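Long-range contacts in KLLA0E03807p (Kluyveromyces lactis, PDB 3SQI), which probably binds centromeric DNA through this N-terminal, DNA-binding part of Ndc10, a platform on which the inner kinetochore of budding yeast assembles: residues 146-151 / 309-314; 151-156 / 267-272. All coordinates share one frame; numbering follows the deposited sequence.

Interaction 1: 146-151 / 309-314; sequences KFNTNV and KMNRTK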
loop_
_atom_site.group_PDB
_atom_site.type_symbol
_atom_site.label_atom_id
_atom_site.label_comp_id
_atom_site.label_asym_id
_atom_site.label_seq_id
_atom_site.Cartn_x
_atom_site.Cartn_y
_atom_site.Cartn_z
ATOM N N LYS A 146 4.824 4.219 3.572
ATOM C CA LYS A 146 4.809 5.502 2.861
ATOM C C LYS A 146 4.937 5.253 1.366
ATOM O O LYS A 146 4.100 5.665 0.574
ATOM C CB LYS A 146 5.958 6.390 3.320
ATOM C CG LYS A 146 6.137 7.640 2.501
ATOM C CD LYS A 146 5.021 8.632 2.765
ATOM C CE LYS A 146 5.416 10.070 2.374
ATOM N NZ LYS A 146 5.652 10.259 0.906
ATOM N N PHE A 147 5.983 4.535 0.998
ATOM C CA PHE A 147 6.239 4.189 -0.388
ATOM C C PHE A 147 5.003 3.653 -1.115
ATOM O O PHE A 147 4.749 4.037 -2.249
ATOM C CB PHE A 147 7.347 3.145 -0.434
ATOM C CG PHE A 147 8.019 3.027 -1.760
ATOM C CD1 PHE A 147 9.319 3.479 -1.926
ATOM C CD2 PHE A 147 7.364 2.450 -2.837
ATOM C CE1 PHE A 147 9.955 3.366 -3.147
ATOM C CE2 PHE A 147 7.995 2.338 -4.067
ATOM C CZ PHE A 147 9.294 2.800 -4.224
ATOM N N ASN A 148 4.248 2.757 -0.486
ATOM C CA ASN A 148 3.064 2.188 -1.145
ATOM C C ASN A 148 1.810 3.071 -1.121
ATOM O O ASN A 148 1.086 3.160 -2.107
ATOM C CB ASN A 148 2.734 0.794 -0.599
ATOM C CG ASN A 148 3.425 -0.311 -1.373
ATOM O OD1 ASN A 148 4.616 -0.223 -1.674
ATOM N ND2 ASN A 148 2.674 -1.352 -1.719
ATOM N N THR A 149 1.545 3.691 0.021
ATOM C CA THR A 149 0.363 4.523 0.201
ATOM C C THR A 149 0.575 6.031 -0.037
ATOM O O THR A 149 -0.391 6.785 -0.156
ATOM C CB THR A 149 -0.163 4.360 1.632
ATOM O OG1 THR A 149 -1.458 4.953 1.732
ATOM C CG2 THR A 149 0.782 5.049 2.626
ATOM N N ASN A 150 1.829 6.462 -0.119
ATOM C CA ASN A 150 2.165 7.892 -0.155
ATOM C C ASN A 150 1.384 8.786 0.829
ATOM O O ASN A 150 0.631 9.665 0.414
ATOM C CB ASN A 150 2.067 8.442 -1.579
ATOM C CG ASN A 150 2.438 9.903 -1.657
ATOM O OD1 ASN A 150 3.592 10.276 -1.443
ATOM N ND2 ASN A 150 1.460 10.745 -1.962
ATOM N N VAL A 151 1.593 8.582 2.129
ATOM C CA VAL A 151 0.853 9.326 3.154
ATOM C C VAL A 151 1.731 10.234 4.042
ATOM O O VAL A 151 2.906 9.953 4.286
ATOM C CB VAL A 151 0.028 8.363 4.057
ATOM C CG1 VAL A 151 -0.702 9.138 5.144
ATOM C CG2 VAL A 151 -0.966 7.559 3.225
ATOM N N LYS A 309 -1.935 -0.289 -9.045
ATOM C CA LYS A 309 -0.863 0.585 -9.509
ATOM C C LYS A 309 0.020 1.058 -8.360
ATOM O O LYS A 309 1.243 0.964 -8.436
ATOM C CB LYS A 309 -1.427 1.784 -10.267
ATOM C CG LYS A 309 -0.399 2.854 -10.581
ATOM C CD LYS A 309 0.610 2.420 -11.636
ATOM C CE LYS A 309 1.519 3.585 -12.029
ATOM N NZ LYS A 309 2.512 3.205 -13.067
ATOM N N MET A 310 -0.601 1.552 -7.292
ATOM C CA MET A 310 0.145 2.105 -6.163
ATOM C C MET A 310 0.840 1.046 -5.320
ATOM O O MET A 310 1.919 1.284 -4.782
ATOM C CB MET A 310 -0.750 2.997 -5.302
ATOM C CG MET A 310 -1.145 4.293 -6.002
ATOM S SD MET A 310 -0.930 5.733 -4.941
ATOM C CE MET A 310 -2.569 5.877 -4.266
ATOM N N ASN A 311 0.222 -0.123 -5.207
ATOM C CA ASN A 311 0.866 -1.257 -4.558
ATOM C C ASN A 311 1.696 -2.041 -5.575
ATOM O O ASN A 311 2.423 -2.972 -5.223
ATOM C CB ASN A 311 -0.169 -2.166 -3.890
ATOM C CG ASN A 311 -0.889 -1.492 -2.728
ATOM O OD1 ASN A 311 -0.575 -1.739 -1.566
ATOM N ND2 ASN A 311 -1.862 -0.643 -3.040
ATOM N N ARG A 312 1.567 -1.663 -6.843
ATOM C CA ARG A 312 2.359 -2.244 -7.923
ATOM C C ARG A 312 2.357 -3.766 -7.947
ATOM O O ARG A 312 3.382 -4.382 -8.243
ATOM C CB ARG A 312 3.797 -1.745 -7.840
ATOM C CG ARG A 312 3.936 -0.234 -7.859
ATOM C CD ARG A 312 5.380 0.145 -7.637
ATOM N NE ARG A 312 5.960 -0.742 -6.645
ATOM C CZ ARG A 312 5.823 -0.574 -5.338
ATOM N NH1 ARG A 312 5.139 0.469 -4.878
ATOM N NH2 ARG A 312 6.370 -1.446 -4.498
ATOM N N THR A 313 1.213 -4.369 -7.634
ATOM C CA THR A 313 1.061 -5.822 -7.731
ATOM C C THR A 313 -0.342 -6.149 -8.191
ATOM O O THR A 313 -1.267 -5.394 -7.908
ATOM C CB THR A 313 1.346 -6.548 -6.385
ATOM O OG1 THR A 313 1.221 -7.968 -6.563
ATOM C CG2 THR A 313 0.394 -6.086 -5.296
ATOM N N LYS A 314 -0.500 -7.247 -8.925
ATOM C CA LYS A 314 -1.834 -7.670 -9.330
ATOM C C LYS A 314 -2.621 -8.082 -8.090
ATOM O O LYS A 314 -2.037 -8.523 -7.099
ATOM C CB LYS A 314 -1.769 -8.825 -10.330
ATOM C CG LYS A 314 -0.876 -8.572 -11.528
ATOM C CD LYS A 314 -1.292 -7.321 -12.286
ATOM C CE LYS A 314 -2.515 -7.571 -13.156
ATOM N NZ LYS A 314 -2.856 -6.386 -13.996
#

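Interaction 2: 151-156 / 267-272; sequences VSFEDR and HWFQVN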
loop_
_atom_site.group_PDB
_atom_site.type_symbol
_atom_site.label_atom_id
_atom_site.label_comp_id
_atom_site.label_asym_id
_atom_site.label_seq_id
_atom_site.Cartn_x
_atom_site.Cartn_y
_atom_site.Cartn_z
ATOM N N VAL A 151 1.593 8.582 2.129
ATOM C CA VAL A 151 0.853 9.326 3.154
ATOM C C VAL A 151 1.731 10.234 4.042
ATOM O O VAL A 151 2.906 9.953 4.286
ATOM C CB VAL A 151 0.028 8.363 4.057
ATOM C CG1 VAL A 151 -0.702 9.138 5.144
ATOM C CG2 VAL A 151 -0.966 7.559 3.225
ATOM N N SER A 152 1.145 11.324 4.526
ATOM C CA SER A 152 1.814 12.192 5.486
ATOM C C SER A 152 2.244 11.408 6.720
ATOM O O SER A 152 1.582 10.451 7.110
ATOM C CB SER A 152 0.863 13.303 5.919
ATOM O OG SER A 152 1.232 13.812 7.188
ATOM N N PHE A 153 3.352 11.803 7.339
ATOM C CA PHE A 153 3.768 11.150 8.578
ATOM C C PHE A 153 2.742 11.358 9.684
ATOM O O PHE A 153 2.254 10.398 10.284
ATOM C CB PHE A 153 5.123 11.667 9.051
ATOM C CG PHE A 153 5.489 11.213 10.440
ATOM C CD1 PHE A 153 6.169 10.021 10.639
ATOM C CD2 PHE A 153 5.137 11.970 11.546
ATOM C CE1 PHE A 153 6.499 9.597 11.913
ATOM C CE2 PHE A 153 5.467 11.553 12.822
ATOM C CZ PHE A 153 6.147 10.363 13.005
ATOM N N GLU A 154 2.416 12.617 9.948
ATOM C CA GLU A 154 1.456 12.948 10.988
ATOM C C GLU A 154 0.221 12.052 10.853
ATOM O O GLU A 154 -0.221 11.405 11.816
ATOM C CB GLU A 154 1.060 14.417 10.852
ATOM C CG GLU A 154 0.416 15.008 12.087
ATOM C CD GLU A 154 -0.887 14.323 12.456
ATOM O OE1 GLU A 154 -1.610 13.873 11.538
ATOM O OE2 GLU A 154 -1.182 14.230 13.666
ATOM N N ASP A 155 -0.327 12.001 9.645
ATOM C CA ASP A 155 -1.454 11.125 9.367
ATOM C C ASP A 155 -1.091 9.672 9.655
ATOM O O ASP A 155 -1.914 8.907 10.159
ATOM C CB ASP A 155 -1.923 11.285 7.920
ATOM C CG ASP A 155 -2.729 12.550 7.710
ATOM O OD1 ASP A 155 -3.383 13.000 8.676
ATOM O OD2 ASP A 155 -2.708 13.092 6.584
ATOM N N ARG A 156 0.144 9.293 9.339
ATOM C CA ARG A 156 0.606 7.940 9.620
ATOM C C ARG A 156 0.408 7.606 11.096
ATOM O O ARG A 156 0.017 6.493 11.438
ATOM C CB ARG A 156 2.076 7.768 9.227
ATOM C CG ARG A 156 2.299 6.873 8.018
ATOM C CD ARG A 156 3.757 6.886 7.596
ATOM N NE ARG A 156 4.146 8.187 7.059
ATOM C CZ ARG A 156 5.393 8.644 7.023
ATOM N NH1 ARG A 156 5.647 9.841 6.510
ATOM N NH2 ARG A 156 6.386 7.906 7.507
ATOM N N HIS A 267 10.463 13.872 1.489
ATOM C CA HIS A 267 9.926 12.771 0.715
ATOM C C HIS A 267 9.138 11.806 1.590
ATOM O O HIS A 267 8.050 11.363 1.215
ATOM C CB HIS A 267 11.050 12.019 0.004
ATOM C CG HIS A 267 11.579 12.730 -1.201
ATOM N ND1 HIS A 267 11.277 14.045 -1.477
ATOM C CD2 HIS A 267 12.388 12.307 -2.200
ATOM C CE1 HIS A 267 11.884 14.406 -2.598
ATOM N NE2 HIS A 267 12.560 13.371 -3.055
ATOM N N TRP A 268 9.710 11.440 2.730
ATOM C CA TRP A 268 9.074 10.440 3.576
ATOM C C TRP A 268 8.235 10.977 4.724
ATOM O O TRP A 268 7.426 10.249 5.294
ATOM C CB TRP A 268 10.150 9.481 4.072
ATOM C CG TRP A 268 11.064 9.204 2.945
ATOM C CD1 TRP A 268 12.250 9.831 2.670
ATOM C CD2 TRP A 268 10.827 8.297 1.867
ATOM N NE1 TRP A 268 12.785 9.333 1.506
ATOM C CE2 TRP A 268 11.930 8.391 0.992
ATOM C CE3 TRP A 268 9.798 7.394 1.565
ATOM C CZ2 TRP A 268 12.034 7.618 -0.164
ATOM C CZ3 TRP A 268 9.903 6.623 0.418
ATOM C CH2 TRP A 268 11.013 6.745 -0.435
ATOM N N PHE A 269 8.402 12.247 5.058
ATOM C CA PHE A 269 7.638 12.787 6.179
ATOM C C PHE A 269 6.442 13.630 5.788
ATOM O O PHE A 269 5.643 14.028 6.637
ATOM C CB PHE A 269 8.561 13.514 7.148
ATOM C CG PHE A 269 9.431 12.584 7.928
ATOM C CD1 PHE A 269 9.249 12.422 9.289
ATOM C CD2 PHE A 269 10.397 11.826 7.287
ATOM C CE1 PHE A 269 10.041 11.547 10.003
ATOM C CE2 PHE A 269 11.190 10.947 7.994
ATOM C CZ PHE A 269 11.011 10.806 9.355
ATOM N N GLN A 270 6.316 13.866 4.490
ATOM C CA GLN A 270 5.257 14.699 3.949
ATOM C C GLN A 270 4.787 14.052 2.663
ATOM O O GLN A 270 5.425 13.130 2.150
ATOM C CB GLN A 270 5.766 16.118 3.687
ATOM C CG GLN A 270 6.244 16.841 4.937
ATOM C CD GLN A 270 7.695 17.278 4.843
ATOM O OE1 GLN A 270 8.162 17.664 3.777
ATOM N NE2 GLN A 270 8.416 17.217 5.961
ATOM N N VAL A 271 3.657 14.504 2.148
ATOM C CA VAL A 271 3.182 13.967 0.892
ATOM C C VAL A 271 4.138 14.388 -0.217
ATOM O O VAL A 271 4.632 15.515 -0.237
ATOM C CB VAL A 271 1.783 14.466 0.578
ATOM C CG1 VAL A 271 1.137 13.565 -0.463
ATOM C CG2 VAL A 271 0.957 14.524 1.866
ATOM N N ASN A 272 4.409 13.464 -1.126
ATOM C CA ASN A 272 5.304 13.712 -2.244
ATOM C C ASN A 272 4.475 13.852 -3.523
ATOM O O ASN A 272 3.866 12.888 -3.989
ATOM C CB ASN A 272 6.317 12.563 -2.330
ATOM C CG ASN A 272 7.115 12.557 -3.624
ATOM O OD1 ASN A 272 7.144 13.540 -4.372
ATOM N ND2 ASN A 272 7.786 11.438 -3.884
#

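Interaction 1: 146-151 / 309-314
Arg312 sends CG anti to its own carbonyl carbon (chi1 -56°) and bends at chi3, and its guanidinium reaches Phe147 and Asn148. Phe147, with CG opposite the backbone nitrogen (chi1 -161°), turns the CE2 corner of its ring to one face of the guanidinium. CE2 of Phe147 lies 3.5 Å from NH1 of Arg312, with ring and guanidinium planes 79° apart, so the edge of the phenyl meets the flat of the cation near its rim. The amide of Asn148 works in two directions. Its OD1 takes a weak hydrogen bond from NH1 of Arg312 at 3.3 Å, whereas its ND2 donates to OD1 of Asn311, also at 3.3 Å. The second bond leaves in the plane of the Asn148 amide but reaches Asn311 OD1 from above the carbonyl plane. Here the C-terminal end of helix 133-149 meets segment 309-314, which lies on helix 304-310, and each segment leaves helical backbone angles at a residue with positive phi, Asn150 and Arg312. Both segments fall within the CBF3-subunit domain 2 family region. Asn311 is further tied by ND2 to the carbonyls of Ile307 and Val186 and by OD1 to the amide of Val188, which links the junction to strand 185-187. CB of Met310 packs 3.7 Å from the carbonyl O of Asn148, and Leu110 touches both Phe147 and Arg312.

Interaction 2: 151-156 / 267-272
Phe153 and Phe269 meet through backbone and ring at once: the amide N of Phe153 donates to the carbonyl O of Phe269 at 3.3 Å, entering from well above the carbonyl plane. The motif is an N-capped helix start, that of helix 153-158, set against the C-terminal end of helix 265-269. With CG of Phe153 anti to the backbone N (chi1 170°), its ring lies beside that of Phe269, and the two side chains point the same way. Their planes are 22° apart but slid, with centroids separated by 5.5 Å, so the rings barely overlap and CG of Phe153 approaches CD1 of Phe269 at 4.1 Å. Next to them, CG2 of Val271 lies 4.2 Å from CB of Ser152. Arg156 carries its guanidinium past the Phe153 ring toward the carbonyl of Trp268, but that approach is too tight in the model to be interpreted. Farther out, Asp142 of helix 133-149 forms a salt bridge with NH2 of Arg156. Leu248 and Glu245 of helix 245-259 touch both phenylalanines, while Trp268 packs among Phe143, Tyr252 and Phe256. Gln270, the first residue beyond helix 265-269, packs on a phosphate of the bound DNA, which puts this junction beside the nucleic acid. At the helix start, OG of Ser152 accepts a weak capping bond from the amide N of Asp155, at 3.4 Å and nearly straight (172°).

Overall arrangement
From the N terminus, the chain runs through helix 133-149 into interaction 1, turns at Asn150 and Val151, and at once enters helix 153-158 and interaction 2. Val151 belongs to both. The chain then passes the three-stranded antiparallel sheet and helices 198-210 and 245-259 before 267-272 closes the loop of interaction 2. It continues to helix 304-310, where 309-314 closes the larger loop of interaction 1, so interaction 2 is nested inside it. Their centres lie about 14 Å apart, yet they touch: Lys146 NZ probably hydrogen-bonds His267 O. Together they tie helices 133-149, 153-158, 265-269 and 304-310 within one family region.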